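Local coordinates for protein tRNA threonylcarbamoyladenosine dehydratase (Escherichia coli, PDB 4D7A) that catalyses the ATP-dependent dehydration of threonylcarbamoyladenosine at position 37 of tRNAs to its cyclic form, and can accept sulfur from the cysteine desulfurase CsdA in vitro, at residues I60-V65 and V104-V109; C34-G39 and D127-V132. All coordinates share one frame; numbering follows the deposited sequence.

Interaction 1: residues I60-V65 and V104-V109. With AMP (adenosine monophosphate), chain K.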
ATOM      1  N   ILE B  60      15.406  -5.165  10.678  1.00 16.00           N
ATOM      2  CA  ILE B  60      15.800  -4.961  12.077  1.00 19.89           C
ATOM      3  C   ILE B  60      14.605  -4.587  12.952  1.00 19.38           C
ATOM      4  O   ILE B  60      14.013  -3.523  12.794  1.00 20.60           O
ATOM      5  CB  ILE B  60      16.897  -3.875  12.219  1.00 18.27           C
ATOM      6  CG1 ILE B  60      18.055  -4.163  11.255  1.00 19.84           C
ATOM      7  CG2 ILE B  60      17.390  -3.807  13.688  1.00 20.99           C
ATOM      8  CD1 ILE B  60      19.290  -3.253  11.435  1.00 20.14           C
ATOM      9  N   ASP B  61      14.262  -5.484  13.875  1.00 21.81           N
ATOM     10  CA  ASP B  61      13.166  -5.276  14.823  1.00 18.33           C
ATOM     11  C   ASP B  61      13.265  -6.368  15.883  1.00 21.29           C
ATOM     12  O   ASP B  61      13.676  -7.481  15.563  1.00 25.33           O
ATOM     13  CB  ASP B  61      11.800  -5.353  14.117  1.00 21.85           C
ATOM     14  CG  ASP B  61      10.706  -4.582  14.845  1.00 30.13           C
ATOM     15  OD1 ASP B  61      10.698  -4.549  16.101  1.00 28.98           O
ATOM     16  OD2 ASP B  61       9.826  -4.020  14.151  1.00 22.33           O
ATOM     17  N   MET B  62      12.895  -6.068  17.129  1.00 22.56           N
ATOM     18  CA  MET B  62      12.906  -7.108  18.157  1.00 19.90           C
ATOM     19  C   MET B  62      11.483  -7.443  18.603  1.00 22.51           C
ATOM     20  O   MET B  62      11.290  -8.313  19.458  1.00 26.64           O
ATOM     21  CB  MET B  62      13.745  -6.698  19.397  1.00 26.32           C
ATOM     22  CG  MET B  62      14.254  -7.892  20.219  1.00117.13           C
ATOM     23  SD  MET B  62      15.098  -7.547  21.788  1.00 61.78           S
ATOM     24  CE  MET B  62      16.366  -6.377  21.338  1.00 89.99           C
ATOM     25  N   ASP B  63      10.481  -6.771  18.035  1.00 23.13           N
ATOM     26  CA  ASP B  63       9.104  -6.958  18.497  1.00 21.03           C
ATOM     27  C   ASP B  63       8.444  -8.212  17.937  1.00 27.60           C
ATOM     28  O   ASP B  63       8.874  -8.760  16.923  1.00 24.30           O
ATOM     29  CB  ASP B  63       8.235  -5.742  18.151  1.00 25.95           C
ATOM     30  CG  ASP B  63       8.343  -4.638  19.180  1.00 99.09           C
ATOM     31  OD1 ASP B  63       9.131  -4.788  20.137  1.00 93.07           O
ATOM     32  OD2 ASP B  63       7.636  -3.619  19.034  1.00108.56           O
ATOM     33  N   ASP B  64       7.394  -8.650  18.624  1.00 24.16           N
ATOM     34  CA  ASP B  64       6.608  -9.804  18.210  1.00 22.55           C
ATOM     35  C   ASP B  64       5.299  -9.364  17.553  1.00 22.99           C
ATOM     36  O   ASP B  64       4.809  -8.264  17.819  1.00 26.47           O
ATOM     37  CB  ASP B  64       6.306 -10.691  19.421  1.00 27.17           C
ATOM     38  CG  ASP B  64       7.563 -11.281  20.034  1.00 60.14           C
ATOM     39  OD1 ASP B  64       8.542 -11.506  19.293  1.00 60.16           O
ATOM     40  OD2 ASP B  64       7.578 -11.509  21.261  1.00 60.00           O
ATOM     41  N   VAL B  65       4.724 -10.223  16.717  1.00 19.86           N
ATOM     42  CA  VAL B  65       3.416  -9.938  16.124  1.00 22.75           C
ATOM     43  C   VAL B  65       2.331  -9.960  17.204  1.00 28.17           C
ATOM     44  O   VAL B  65       2.234 -10.918  17.966  1.00 25.38           O
ATOM     45  CB  VAL B  65       3.057 -10.949  15.014  1.00 21.81           C
ATOM     46  CG1 VAL B  65       1.681 -10.630  14.422  1.00 22.56           C
ATOM     47  CG2 VAL B  65       4.124 -10.943  13.913  1.00 20.98           C
ATOM     48  N   VAL B 104      18.012 -11.215   9.156  1.00 19.86           N
ATOM     49  CA  VAL B 104      17.208 -10.714  10.257  1.00 15.67           C
ATOM     50  C   VAL B 104      18.121 -10.287  11.391  1.00 22.39           C
ATOM     51  O   VAL B 104      18.979 -11.053  11.810  1.00 22.99           O
ATOM     52  CB  VAL B 104      16.213 -11.783  10.772  1.00 25.75           C
ATOM     53  CG1 VAL B 104      15.578 -11.349  12.088  1.00 28.59           C
ATOM     54  CG2 VAL B 104      15.141 -12.051   9.734  1.00 25.45           C
ATOM     55  N   VAL B 105      17.944  -9.058  11.860  1.00 21.72           N
ATOM     56  CA  VAL B 105      18.597  -8.592  13.076  1.00 25.26           C
ATOM     57  C   VAL B 105      17.530  -8.460  14.151  1.00 26.27           C
ATOM     58  O   VAL B 105      16.711  -7.544  14.120  1.00 23.34           O
ATOM     59  CB  VAL B 105      19.306  -7.243  12.870  1.00 22.74           C
ATOM     60  CG1 VAL B 105      19.877  -6.721  14.200  1.00 24.67           C
ATOM     61  CG2 VAL B 105      20.390  -7.366  11.816  1.00 30.99           C
ATOM     62  N   ASP B 106      17.548  -9.384  15.106  1.00 31.79           N
ATOM     63  CA  ASP B 106      16.549  -9.425  16.168  1.00 28.97           C
ATOM     64  C   ASP B 106      17.005  -8.523  17.317  1.00 37.64           C
ATOM     65  O   ASP B 106      17.504  -8.998  18.341  1.00 38.50           O
ATOM     66  CB  ASP B 106      16.345 -10.872  16.631  1.00 42.60           C
ATOM     67  CG  ASP B 106      15.306 -11.004  17.722  1.00 49.91           C
ATOM     68  OD1 ASP B 106      14.366 -10.187  17.764  1.00 38.01           O
ATOM     69  OD2 ASP B 106      15.429 -11.942  18.535  1.00 49.19           O
ATOM     70  N   ASP B 107      16.840  -7.216  17.123  1.00 26.08           N
ATOM     71  CA  ASP B 107      17.398  -6.201  18.020  1.00 26.31           C
ATOM     72  C   ASP B 107      16.762  -4.853  17.708  1.00 26.26           C
ATOM     73  O   ASP B 107      16.099  -4.703  16.678  1.00 25.29           O
ATOM     74  CB  ASP B 107      18.926  -6.122  17.863  1.00 25.30           C
ATOM     75  CG  ASP B 107      19.641  -5.557  19.105  1.00 40.81           C
ATOM     76  OD1 ASP B 107      18.973  -5.177  20.088  1.00 31.25           O
ATOM     77  OD2 ASP B 107      20.894  -5.474  19.089  1.00 30.55           O
ATOM     78  N   PHE B 108      16.974  -3.881  18.592  1.00 31.71           N
ATOM     79  CA  PHE B 108      16.610  -2.489  18.335  1.00 29.79           C
ATOM     80  C   PHE B 108      17.882  -1.674  18.147  1.00 22.07           C
ATOM     81  O   PHE B 108      18.902  -1.981  18.757  1.00 27.41           O
ATOM     82  CB  PHE B 108      15.815  -1.895  19.499  1.00 35.75           C
ATOM     83  CG  PHE B 108      14.505  -2.573  19.758  1.00 40.24           C
ATOM     84  CD1 PHE B 108      13.565  -2.725  18.748  1.00 37.92           C
ATOM     85  CD2 PHE B 108      14.217  -3.066  21.025  1.00 38.93           C
ATOM     86  CE1 PHE B 108      12.354  -3.354  19.003  1.00 49.45           C
ATOM     87  CE2 PHE B 108      13.011  -3.698  21.285  1.00 55.84           C
ATOM     88  CZ  PHE B 108      12.081  -3.842  20.278  1.00 44.32           C
ATOM     89  N   VAL B 109      17.815  -0.634  17.322  1.00 23.49           N
ATOM     90  CA  VAL B 109      18.958   0.259  17.129  1.00 21.92           C
ATOM     91  C   VAL B 109      19.122   1.151  18.353  1.00 31.02           C
ATOM     92  O   VAL B 109      18.146   1.672  18.888  1.00 35.93           O
ATOM     93  CB  VAL B 109      18.792   1.121  15.856  1.00 24.27           C
ATOM     94  CG1 VAL B 109      19.870   2.207  15.769  1.00 29.41           C
ATOM     95  CG2 VAL B 109      18.817   0.238  14.620  1.00 29.62           C
TER
HETATM   96  P   AMP K 401       3.901   0.875  14.526  1.00 35.89           P
HETATM   97  O1P AMP K 401       3.008   0.684  13.331  1.00 60.76           O
HETATM   98  O2P AMP K 401       3.336   0.220  15.770  1.00 36.48           O
HETATM   99  O3P AMP K 401       4.304   2.316  14.794  1.00 35.16           O
HETATM  100  O5' AMP K 401       5.262   0.091  14.191  1.00 50.79           O
HETATM  101  C5' AMP K 401       6.530   0.482  14.744  1.00 38.94           C
HETATM  102  C4' AMP K 401       7.586  -0.604  14.626  1.00 39.65           C
HETATM  103  O4' AMP K 401       8.935  -0.047  14.798  1.00 43.41           O
HETATM  104  C3' AMP K 401       7.462  -1.748  15.649  1.00 67.60           C
HETATM  105  O3' AMP K 401       7.551  -3.012  14.989  1.00 24.99           O
HETATM  106  C2' AMP K 401       8.691  -1.557  16.549  1.00112.61           C
HETATM  107  O2' AMP K 401       9.192  -2.729  17.157  1.00 44.57           O
HETATM  108  C1' AMP K 401       9.693  -0.951  15.578  1.00 54.81           C
HETATM  109  N9  AMP K 401      10.816  -0.284  16.254  1.00 42.84           N
HETATM  110  C8  AMP K 401      10.678   0.621  17.247  1.00101.90           C
HETATM  111  N7  AMP K 401      11.880   1.032  17.730  1.00 41.82           N
HETATM  112  C5  AMP K 401      12.829   0.357  17.058  1.00 58.54           C
HETATM  113  C6  AMP K 401      14.312   0.322  17.074  1.00 52.62           C
HETATM  114  N6  AMP K 401      15.019   1.087  17.923  1.00 79.25           N
HETATM  115  N1  AMP K 401      14.951  -0.497  16.220  1.00 29.81           N
HETATM  116  C2  AMP K 401      14.251  -1.293  15.376  1.00 36.84           C
HETATM  117  N3  AMP K 401      12.908  -1.317  15.298  1.00 30.56           N
HETATM  118  C4  AMP K 401      12.134  -0.528  16.099  1.00 81.78           C

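Interaction 2: residues C34-G39 and D127-V132. With AMP (adenosine monophosphate), chain K.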
ATOM      1  N   CYS B  34      18.332  -1.947   3.968  1.00 12.59           N
ATOM      2  CA  CYS B  34      18.019  -2.220   5.361  1.00 13.33           C
ATOM      3  C   CYS B  34      16.719  -1.524   5.730  1.00 17.84           C
ATOM      4  O   CYS B  34      16.587  -0.311   5.530  1.00 16.57           O
ATOM      5  CB  CYS B  34      19.142  -1.709   6.262  1.00 16.04           C
ATOM      6  SG  CYS B  34      18.914  -2.082   8.024  1.00 21.06           S
ATOM      7  N   VAL B  35      15.777  -2.276   6.292  1.00 12.23           N
ATOM      8  CA  VAL B  35      14.556  -1.672   6.843  1.00 11.13           C
ATOM      9  C   VAL B  35      14.605  -1.772   8.352  1.00 18.21           C
ATOM     10  O   VAL B  35      14.696  -2.875   8.899  1.00 15.49           O
ATOM     11  CB  VAL B  35      13.276  -2.362   6.344  1.00 16.38           C
ATOM     12  CG1 VAL B  35      12.049  -1.591   6.821  1.00 13.47           C
ATOM     13  CG2 VAL B  35      13.279  -2.422   4.820  1.00 14.33           C
ATOM     14  N   VAL B  36      14.566  -0.625   9.023  1.00 13.31           N
ATOM     15  CA  VAL B  36      14.592  -0.599  10.488  1.00 13.80           C
ATOM     16  C   VAL B  36      13.199  -0.294  11.031  1.00 16.57           C
ATOM     17  O   VAL B  36      12.664   0.806  10.836  1.00 17.92           O
ATOM     18  CB  VAL B  36      15.586   0.436  11.037  1.00 15.24           C
ATOM     19  CG1 VAL B  36      15.763   0.205  12.529  1.00 16.21           C
ATOM     20  CG2 VAL B  36      16.934   0.321  10.325  1.00 15.69           C
ATOM     21  N   GLY B  37      12.620  -1.280  11.707  1.00 18.14           N
ATOM     22  CA  GLY B  37      11.254  -1.196  12.197  1.00 17.99           C
ATOM     23  C   GLY B  37      10.335  -1.868  11.196  1.00 18.96           C
ATOM     24  O   GLY B  37      10.133  -1.360  10.102  1.00 17.89           O
ATOM     25  N   ILE B  38       9.768  -3.003  11.578  1.00 15.74           N
ATOM     26  CA  ILE B  38       8.924  -3.781  10.664  1.00 12.58           C
ATOM     27  C   ILE B  38       7.462  -3.692  11.143  1.00 19.33           C
ATOM     28  O   ILE B  38       6.793  -4.709  11.385  1.00 20.28           O
ATOM     29  CB  ILE B  38       9.407  -5.261  10.589  1.00 15.72           C
ATOM     30  CG1 ILE B  38      10.932  -5.316  10.409  1.00 20.25           C
ATOM     31  CG2 ILE B  38       8.727  -6.016   9.430  1.00 17.19           C
ATOM     32  CD1 ILE B  38      11.432  -4.576   9.154  1.00 22.94           C
ATOM     33  N   GLY B  39       6.969  -2.462  11.288  1.00 17.37           N
ATOM     34  CA  GLY B  39       5.629  -2.240  11.812  1.00 16.46           C
ATOM     35  C   GLY B  39       4.649  -1.721  10.777  1.00 20.61           C
ATOM     36  O   GLY B  39       4.639  -2.178   9.628  1.00 17.26           O
ATOM     37  N   ASP B 127      14.163   4.080   7.338  1.00 15.44           N
ATOM     38  CA  ASP B 127      13.925   4.248   8.765  1.00 19.24           C
ATOM     39  C   ASP B 127      12.432   4.296   9.031  1.00 21.19           C
ATOM     40  O   ASP B 127      11.766   5.282   8.708  1.00 19.63           O
ATOM     41  CB  ASP B 127      14.587   5.523   9.288  1.00 17.54           C
ATOM     42  CG  ASP B 127      13.982   5.981  10.593  1.00 33.23           C
ATOM     43  OD1 ASP B 127      13.611   5.105  11.400  1.00 32.35           O
ATOM     44  OD2 ASP B 127      13.855   7.207  10.807  1.00 35.36           O
ATOM     45  N   ALA B 128      11.914   3.230   9.634  1.00 16.46           N
ATOM     46  CA  ALA B 128      10.489   3.130   9.941  1.00 17.49           C
ATOM     47  C   ALA B 128      10.306   2.901  11.430  1.00 18.27           C
ATOM     48  O   ALA B 128       9.440   2.129  11.853  1.00 20.53           O
ATOM     49  CB  ALA B 128       9.833   2.007   9.132  1.00 16.97           C
ATOM     50  N   ILE B 129      11.145   3.568  12.218  1.00 20.00           N
ATOM     51  CA  ILE B 129      11.116   3.477  13.680  1.00 17.65           C
ATOM     52  C   ILE B 129      10.077   4.441  14.253  1.00 20.51           C
ATOM     53  O   ILE B 129       9.968   5.576  13.791  1.00 23.12           O
ATOM     54  CB  ILE B 129      12.503   3.804  14.279  1.00 23.79           C
ATOM     55  CG1 ILE B 129      13.574   2.862  13.718  1.00 24.96           C
ATOM     56  CG2 ILE B 129      12.472   3.758  15.789  1.00 29.64           C
ATOM     57  CD1 ILE B 129      14.992   3.336  14.023  1.00 39.50           C
ATOM     58  N   ASP B 130       9.310   4.006  15.247  1.00 22.65           N
ATOM     59  CA  ASP B 130       8.228   4.853  15.746  1.00 32.36           C
ATOM     60  C   ASP B 130       8.564   5.559  17.061  1.00 35.85           C
ATOM     61  O   ASP B 130       7.741   6.307  17.583  1.00 46.59           O
ATOM     62  CB  ASP B 130       6.925   4.042  15.892  1.00 37.07           C
ATOM     63  CG  ASP B 130       7.008   2.958  16.951  1.00 49.16           C
ATOM     64  OD1 ASP B 130       8.105   2.714  17.498  1.00 39.17           O
ATOM     65  OD2 ASP B 130       5.960   2.336  17.230  1.00 64.46           O
ATOM     66  N   SER B 131       9.745   5.293  17.616  1.00 29.96           N
ATOM     67  CA  SER B 131      10.145   5.930  18.873  1.00 45.57           C
ATOM     68  C   SER B 131      11.372   6.824  18.692  1.00 32.47           C
ATOM     69  O   SER B 131      12.322   6.466  17.996  1.00 35.38           O
ATOM     70  CB  SER B 131      10.412   4.878  19.950  1.00 42.90           C
ATOM     71  OG  SER B 131      11.489   4.048  19.586  1.00 46.59           O
ATOM     72  N   VAL B 132      11.355   7.978  19.352  1.00 26.10           N
ATOM     73  CA  VAL B 132      12.271   9.066  19.011  1.00 22.79           C
ATOM     74  C   VAL B 132      13.749   8.810  19.301  1.00 33.28           C
ATOM     75  O   VAL B 132      14.606   9.206  18.514  1.00 24.95           O
ATOM     76  CB  VAL B 132      11.854  10.361  19.733  1.00 30.49           C
ATOM     77  CG1 VAL B 132      12.732  11.515  19.297  1.00 34.39           C
ATOM     78  CG2 VAL B 132      10.402  10.678  19.437  1.00 42.49           C
TER
HETATM   79  P   AMP K 401       3.901   0.875  14.526  1.00 35.89           P
HETATM   80  O1P AMP K 401       3.008   0.684  13.331  1.00 60.76           O
HETATM   81  O2P AMP K 401       3.336   0.220  15.770  1.00 36.48           O
HETATM   82  O3P AMP K 401       4.304   2.316  14.794  1.00 35.16           O
HETATM   83  O5' AMP K 401       5.262   0.091  14.191  1.00 50.79           O
HETATM   84  C5' AMP K 401       6.530   0.482  14.744  1.00 38.94           C
HETATM   85  C4' AMP K 401       7.586  -0.604  14.626  1.00 39.65           C
HETATM   86  O4' AMP K 401       8.935  -0.047  14.798  1.00 43.41           O
HETATM   87  C3' AMP K 401       7.462  -1.748  15.649  1.00 67.60           C
HETATM   88  O3' AMP K 401       7.551  -3.012  14.989  1.00 24.99           O
HETATM   89  C2' AMP K 401       8.691  -1.557  16.549  1.00112.61           C
HETATM   90  O2' AMP K 401       9.192  -2.729  17.157  1.00 44.57           O
HETATM   91  C1' AMP K 401       9.693  -0.951  15.578  1.00 54.81           C
HETATM   92  N9  AMP K 401      10.816  -0.284  16.254  1.00 42.84           N
HETATM   93  C8  AMP K 401      10.678   0.621  17.247  1.00101.90           C
HETATM   94  N7  AMP K 401      11.880   1.032  17.730  1.00 41.82           N
HETATM   95  C5  AMP K 401      12.829   0.357  17.058  1.00 58.54           C
HETATM   96  C6  AMP K 401      14.312   0.322  17.074  1.00 52.62           C
HETATM   97  N6  AMP K 401      15.019   1.087  17.923  1.00 79.25           N
HETATM   98  N1  AMP K 401      14.951  -0.497  16.220  1.00 29.81           N
HETATM   99  C2  AMP K 401      14.251  -1.293  15.376  1.00 36.84           C
HETATM  100  N3  AMP K 401      12.908  -1.317  15.298  1.00 30.56           N
HETATM  101  C4  AMP K 401      12.134  -0.528  16.099  1.00 81.78           C
HETATM  102  O   HOH W   1       7.452   0.367  10.963  1.00 16.33           O

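Interaction 1: residues I60-V65 and V104-V109
D61 N gives its hydrogen to V105 O, 3.2 Å away, the one hydrogen bond between I60-V65 and V104-V109. It prolongs the parallel pairing of I60 with V105 just where both strands end, and two CA-H...O contacts, I60 CA to V105 O and D106 CA to D61 O, support it. An inverse gamma turn centred on D106 then leads the second chain away toward the nucleotide.

Apolar packing has two centres. On one sheet face I60 and V105 lie side by side, CG1 of I60 3.7 Å from CB of V105. Beyond the strands, M62 CB sits over one face of the F108 ring, 3.6 Å from its centroid, a CH-pi contact. M62 CG is anti to the backbone N (chi1 -157°), and a bend at chi3 brings CE beside D107; SD is oblique to the ring in a looser Met-aromatic contact. D63 meets the rim instead: OD1 lies 3.1 Å from F108 CZ, the carboxylate nearly perpendicular to the ring.

D61, D63 and the V109 backbone hold AMP. D61 OD2 accepts from ribose O3' at 2.6 Å, and ribose O2' lies 2.6 Å from both D61 OD1 and D63 OD2. D61 OD1 accepts from D63 N, an Asx turn that probably helps place both carboxylates at the ribose. At the base, V109 N donates to adenine N1 (3.1 Å), while N6 gives V109 O a weak bond.

D61 OD2 also accepts a hydrogen bond from I38 N. D107 OD2 is bonded to Y117 OH of helix 114-118, which V105 and V109 touch as well. Within the chain, strand 101-105 is the outermost on this side of the sheet; I60 and V109 reach inward to strand 32-36, and V104 packs on helix 85-96.

Interaction 2: residues C34-G39 and D127-V132
V36 and D127 pair in parallel at the ends of two neighbouring strands, their CA atoms 5.2 Å apart, and A128 N donates to V36 O at 2.8 Å. This bond closes the pairing; past it the chains part, G37-G39 toward the sugar and A128-D130 along the base and 5' side of AMP. G37 has a positive phi (96°), and a CB there would collide with A128 O and with the preceding carbonyl. G39 is bare for another reason, since a CB would strike O5' of the nucleotide. One water spans the gap: it is held by G39 N at 2.9 Å, donates to A128 O at 2.8 Å and more weakly to G37 O, tying together polar backbone atoms where direct pairing has ended.

Among the side chains, V36 and I129 lie alongside each other, pointing the same way, with V36 CG1 3.6 Å from I129 CD1. With CG1 of I129 beside the backbone N (chi1 -58°), its CG2 is left anti to that N and comes within 3.4 Å of adenine N7, while V36 CG1 lies near C2 on the six-membered ring. A128 CB rests against the carbonyl oxygens of V36 and G37. D127 OD1 accepts a hydrogen bond from I129 N, which comes from above the carboxylate plane (3.0 Å), an Asx turn that fixes the bend; D127 OD2 is held by K135 and T151. Farther on, D130 OD2 lies 2.9 Å from phosphate O3P.

L138 of helix 132-144 packs on both V36 and I129. Glycines G37, G39 and G42 fit a Rossmann-type GxGxxG turn between strand 32-36 and helix 42-51, facing the end of a second parallel strand: the nucleotide cleft of a Rossmann-like fold, in keeping with the HesA/MoeB/ThiF family.

Overall arrangement
Both interactions lie at strand ends of one sheet and line the same AMP pocket, their centres about 10 Å apart. Strands 56-60 and 32-36 are neighbours, so the two contacts join directly: I60 O probably accepts from G37 N, and I60 CD1 packs on C34 SG. All the touching residues of interaction 2 are buried, near the middle of the chain; interaction 1, at the sheet's outer strand, is only partly buried. Their chemistry follows. The outer contact is larger; its aspartates meet the ribose hydroxyls, and the V109 backbone pairs with adenine. The inner one relies on glycines, a bridging water and aliphatic branches against the base.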